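Local coordinates for protein AlyGC (Glaciecola chathamensis, PDB 5GKD) that cleaves the polysaccharide alginate by beta-elimination as a lyase of family PL6, probably with the aid of a bound calcium ion, at residues 137-142 with 425-430. Numbering follows the deposited sequence.
Sequences HNHLVG and SWYPKV
The ring of Tyr-427 comes edge-on to one face of the His-139 imidazole, a T-shaped pair with centroids 5.3 Å apart and planes at 79°. The touching atom is Tyr-427 CD2, which sits above the rim of the imidazole, 3.8 Å from His-139 CE1 and slightly farther from NE2. The CB of His-139 points toward the 425-430 loop, and with CG anti to the backbone N (chi1 176°) the ring extends out to meet Tyr-427. The loop then bends round the ring: the carbonyl O of Pro-428 approaches His-139 CE1 obliquely at 3.4 Å, and the aliphatic CG of Lys-429 lies 4.0 Å from the same carbon.

Both ring nitrogens are bridged to the loop by water. One water, in the imidazole plane, lies 2.7 Å from His-139 ND1 and accepts from Lys-429 NZ at 2.9 Å; its bond to Tyr-427 O is weak. The second joins His-139 NE2 at 3.0 Å to the carbonyl O of Pro-428, to which it donates. With an alanine in place of His-139, the Tyr-427 edge is likely to lose its aromatic face and both waters their anchor on the strand.

The polar ends of Tyr-427 and Lys-429 also have partners beyond the two segments: Tyr-427 OH is hydrogen-bonded to Asp-112, and Lys-429 NZ to Val-422 O. Tyr-170 meets His-139 edge-to-face and Lys-429 by cation-pi. The contact thus lays the loop between strands 398-400 and 441-444, the link joining the two parallel beta-helices, against strand 134-141, whose backbone pairs with strands 105-112 and 170-171.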
ATOM      1  N   HIS A 137     -16.620 -23.527  26.308  1.00 20.28           N
ATOM      2  CA  HIS A 137     -15.282 -23.958  26.720  1.00 16.06           C
ATOM      3  C   HIS A 137     -14.277 -23.831  25.574  1.00 20.73           C
ATOM      4  O   HIS A 137     -13.377 -24.652  25.413  1.00 18.36           O
ATOM      5  CB  HIS A 137     -15.301 -25.387  27.289  1.00 18.05           C
ATOM      6  CG  HIS A 137     -16.100 -25.521  28.559  1.00 22.74           C
ATOM      7  ND1 HIS A 137     -17.459 -25.779  28.566  1.00 21.13           N
ATOM      8  CD2 HIS A 137     -15.735 -25.405  29.861  1.00 18.81           C
ATOM      9  CE1 HIS A 137     -17.893 -25.823  29.814  1.00 17.61           C
ATOM     10  NE2 HIS A 137     -16.869 -25.599  30.619  1.00 24.26           N
ATOM     11  N   ASN A 138     -14.411 -22.772  24.784  1.00 20.95           N
ATOM     12  CA  ASN A 138     -13.465 -22.495  23.715  1.00 20.61           C
ATOM     13  C   ASN A 138     -12.494 -21.385  24.130  1.00 19.66           C
ATOM     14  O   ASN A 138     -12.638 -20.748  25.182  1.00 16.57           O
ATOM     15  CB  ASN A 138     -14.216 -22.149  22.423  1.00 15.85           C
ATOM     16  CG  ASN A 138     -15.090 -23.283  21.958  1.00 19.89           C
ATOM     17  OD1 ASN A 138     -14.598 -24.371  21.641  1.00 20.86           O
ATOM     18  ND2 ASN A 138     -16.399 -23.052  21.925  1.00 18.57           N
ATOM     19  N   HIS A 139     -11.485 -21.167  23.286  1.00 16.43           N
ATOM     20  CA  HIS A 139     -10.346 -20.310  23.627  1.00 15.89           C
ATOM     21  C   HIS A 139      -9.956 -19.544  22.362  1.00 20.90           C
ATOM     22  O   HIS A 139      -9.318 -20.108  21.464  1.00 19.01           O
ATOM     23  CB  HIS A 139      -9.212 -21.174  24.169  1.00 18.40           C
ATOM     24  CG  HIS A 139      -7.938 -20.449  24.474  1.00 18.02           C
ATOM     25  ND1 HIS A 139      -7.232 -20.666  25.639  1.00 18.40           N
ATOM     26  CD2 HIS A 139      -7.200 -19.578  23.744  1.00 15.44           C
ATOM     27  CE1 HIS A 139      -6.135 -19.930  25.632  1.00 18.84           C
ATOM     28  NE2 HIS A 139      -6.086 -19.268  24.488  1.00 18.82           N
ATOM     29  N   LEU A 140     -10.351 -18.268  22.291  1.00 18.88           N
ATOM     30  CA  LEU A 140     -10.120 -17.415  21.132  1.00 17.69           C
ATOM     31  C   LEU A 140      -9.247 -16.238  21.535  1.00 18.96           C
ATOM     32  O   LEU A 140      -9.683 -15.374  22.302  1.00 19.73           O
ATOM     33  CB  LEU A 140     -11.433 -16.899  20.552  1.00 16.26           C
ATOM     34  CG  LEU A 140     -12.493 -17.977  20.381  1.00 17.41           C
ATOM     35  CD1 LEU A 140     -13.773 -17.385  19.825  1.00 21.84           C
ATOM     36  CD2 LEU A 140     -11.939 -19.055  19.458  1.00 17.93           C
ATOM     37  N   VAL A 141      -8.050 -16.157  20.964  1.00 16.65           N
ATOM     38  CA  VAL A 141      -7.113 -15.113  21.341  1.00 17.25           C
ATOM     39  C   VAL A 141      -6.409 -14.564  20.106  1.00 19.53           C
ATOM     40  O   VAL A 141      -6.062 -15.304  19.178  1.00 20.51           O
ATOM     41  CB  VAL A 141      -6.097 -15.634  22.380  1.00 18.45           C
ATOM     42  CG1 VAL A 141      -5.294 -16.796  21.803  1.00 15.42           C
ATOM     43  CG2 VAL A 141      -5.217 -14.513  22.853  1.00 17.28           C
ATOM     44  N   GLY A 142      -6.218 -13.253  20.091  1.00 18.98           N
ATOM     45  CA  GLY A 142      -5.308 -12.634  19.155  1.00 17.08           C
ATOM     46  C   GLY A 142      -5.844 -12.259  17.789  1.00 18.50           C
ATOM     47  O   GLY A 142      -5.055 -12.186  16.850  1.00 17.81           O
ATOM     48  N   SER A 425      -8.240 -26.706  29.742  1.00 22.32           N
ATOM     49  CA  SER A 425      -7.124 -26.915  30.655  1.00 25.18           C
ATOM     50  C   SER A 425      -5.815 -27.209  29.930  1.00 24.19           C
ATOM     51  O   SER A 425      -4.748 -27.067  30.524  1.00 24.99           O
ATOM     52  CB  SER A 425      -7.450 -28.063  31.610  1.00 27.97           C
ATOM     53  OG  SER A 425      -7.546 -29.287  30.903  1.00 29.68           O
ATOM     54  N   TRP A 426      -5.879 -27.597  28.660  1.00 25.17           N
ATOM     55  CA  TRP A 426      -4.739 -28.128  27.932  1.00 21.46           C
ATOM     56  C   TRP A 426      -4.104 -27.110  26.998  1.00 23.85           C
ATOM     57  O   TRP A 426      -3.224 -27.469  26.207  1.00 26.16           O
ATOM     58  CB  TRP A 426      -5.163 -29.388  27.168  1.00 19.05           C
ATOM     59  CG  TRP A 426      -6.449 -29.258  26.367  1.00 20.43           C
ATOM     60  CD1 TRP A 426      -7.687 -29.689  26.734  1.00 16.70           C
ATOM     61  CD2 TRP A 426      -6.597 -28.678  25.059  1.00 15.95           C
ATOM     62  NE1 TRP A 426      -8.593 -29.410  25.736  1.00 22.05           N
ATOM     63  CE2 TRP A 426      -7.946 -28.783  24.705  1.00 15.06           C
ATOM     64  CE3 TRP A 426      -5.708 -28.083  24.155  1.00 22.29           C
ATOM     65  CZ2 TRP A 426      -8.436 -28.314  23.493  1.00 19.70           C
ATOM     66  CZ3 TRP A 426      -6.197 -27.618  22.942  1.00 19.13           C
ATOM     67  CH2 TRP A 426      -7.542 -27.742  22.620  1.00 15.67           C
ATOM     68  N   TYR A 427      -4.523 -25.845  27.065  1.00 23.39           N
ATOM     69  CA  TYR A 427      -3.905 -24.806  26.251  1.00 22.80           C
ATOM     70  C   TYR A 427      -3.692 -23.580  27.133  1.00 23.96           C
ATOM     71  O   TYR A 427      -4.652 -23.097  27.749  1.00 25.87           O
ATOM     72  CB  TYR A 427      -4.768 -24.454  25.046  1.00 20.56           C
ATOM     73  CG  TYR A 427      -4.011 -23.833  23.899  1.00 21.09           C
ATOM     74  CD1 TYR A 427      -3.407 -24.631  22.932  1.00 16.38           C
ATOM     75  CD2 TYR A 427      -3.913 -22.460  23.768  1.00 19.80           C
ATOM     76  CE1 TYR A 427      -2.729 -24.070  21.881  1.00 18.14           C
ATOM     77  CE2 TYR A 427      -3.223 -21.895  22.708  1.00 19.54           C
ATOM     78  CZ  TYR A 427      -2.640 -22.711  21.767  1.00 20.25           C
ATOM     79  OH  TYR A 427      -1.950 -22.179  20.703  1.00 23.99           O
ATOM     80  N   PRO A 428      -2.469 -23.053  27.206  1.00 24.65           N
ATOM     81  CA  PRO A 428      -2.166 -22.005  28.190  1.00 22.10           C
ATOM     82  C   PRO A 428      -2.758 -20.658  27.821  1.00 22.91           C
ATOM     83  O   PRO A 428      -2.907 -20.316  26.650  1.00 26.24           O
ATOM     84  CB  PRO A 428      -0.633 -21.948  28.179  1.00 20.93           C
ATOM     85  CG  PRO A 428      -0.283 -22.373  26.777  1.00 27.30           C
ATOM     86  CD  PRO A 428      -1.272 -23.473  26.462  1.00 20.22           C
ATOM     87  N   LYS A 429      -3.098 -19.890  28.854  1.00 25.99           N
ATOM     88  CA  LYS A 429      -3.477 -18.488  28.718  1.00 24.34           C
ATOM     89  C   LYS A 429      -2.236 -17.641  28.974  1.00 25.60           C
ATOM     90  O   LYS A 429      -1.651 -17.705  30.053  1.00 29.29           O
ATOM     91  CB  LYS A 429      -4.602 -18.134  29.691  1.00 22.63           C
ATOM     92  CG  LYS A 429      -5.851 -19.007  29.525  1.00 22.56           C
ATOM     93  CD  LYS A 429      -6.966 -18.600  30.465  1.00 18.53           C
ATOM     94  CE  LYS A 429      -8.238 -19.407  30.201  1.00 23.16           C
ATOM     95  NZ  LYS A 429      -8.090 -20.845  30.526  1.00 23.50           N
ATOM     96  N   VAL A 430      -1.839 -16.844  27.991  1.00 27.92           N
ATOM     97  CA  VAL A 430      -0.472 -16.361  27.886  1.00 29.10           C
ATOM     98  C   VAL A 430      -0.483 -14.845  27.700  1.00 30.80           C
ATOM     99  O   VAL A 430      -1.523 -14.235  27.453  1.00 33.42           O
ATOM    100  CB  VAL A 430       0.271 -17.098  26.743  1.00 35.11           C
ATOM    101  CG1 VAL A 430      -0.010 -16.498  25.359  1.00 29.19           C
ATOM    102  CG2 VAL A 430       1.747 -17.234  27.057  1.00 40.05           C
TER
HETATM  103  O   HOH W   1      -7.827 -22.089  27.905  1.00 21.76           O
HETATM  104  O   HOH W   2      -3.214 -18.405  24.610  1.00 30.90           O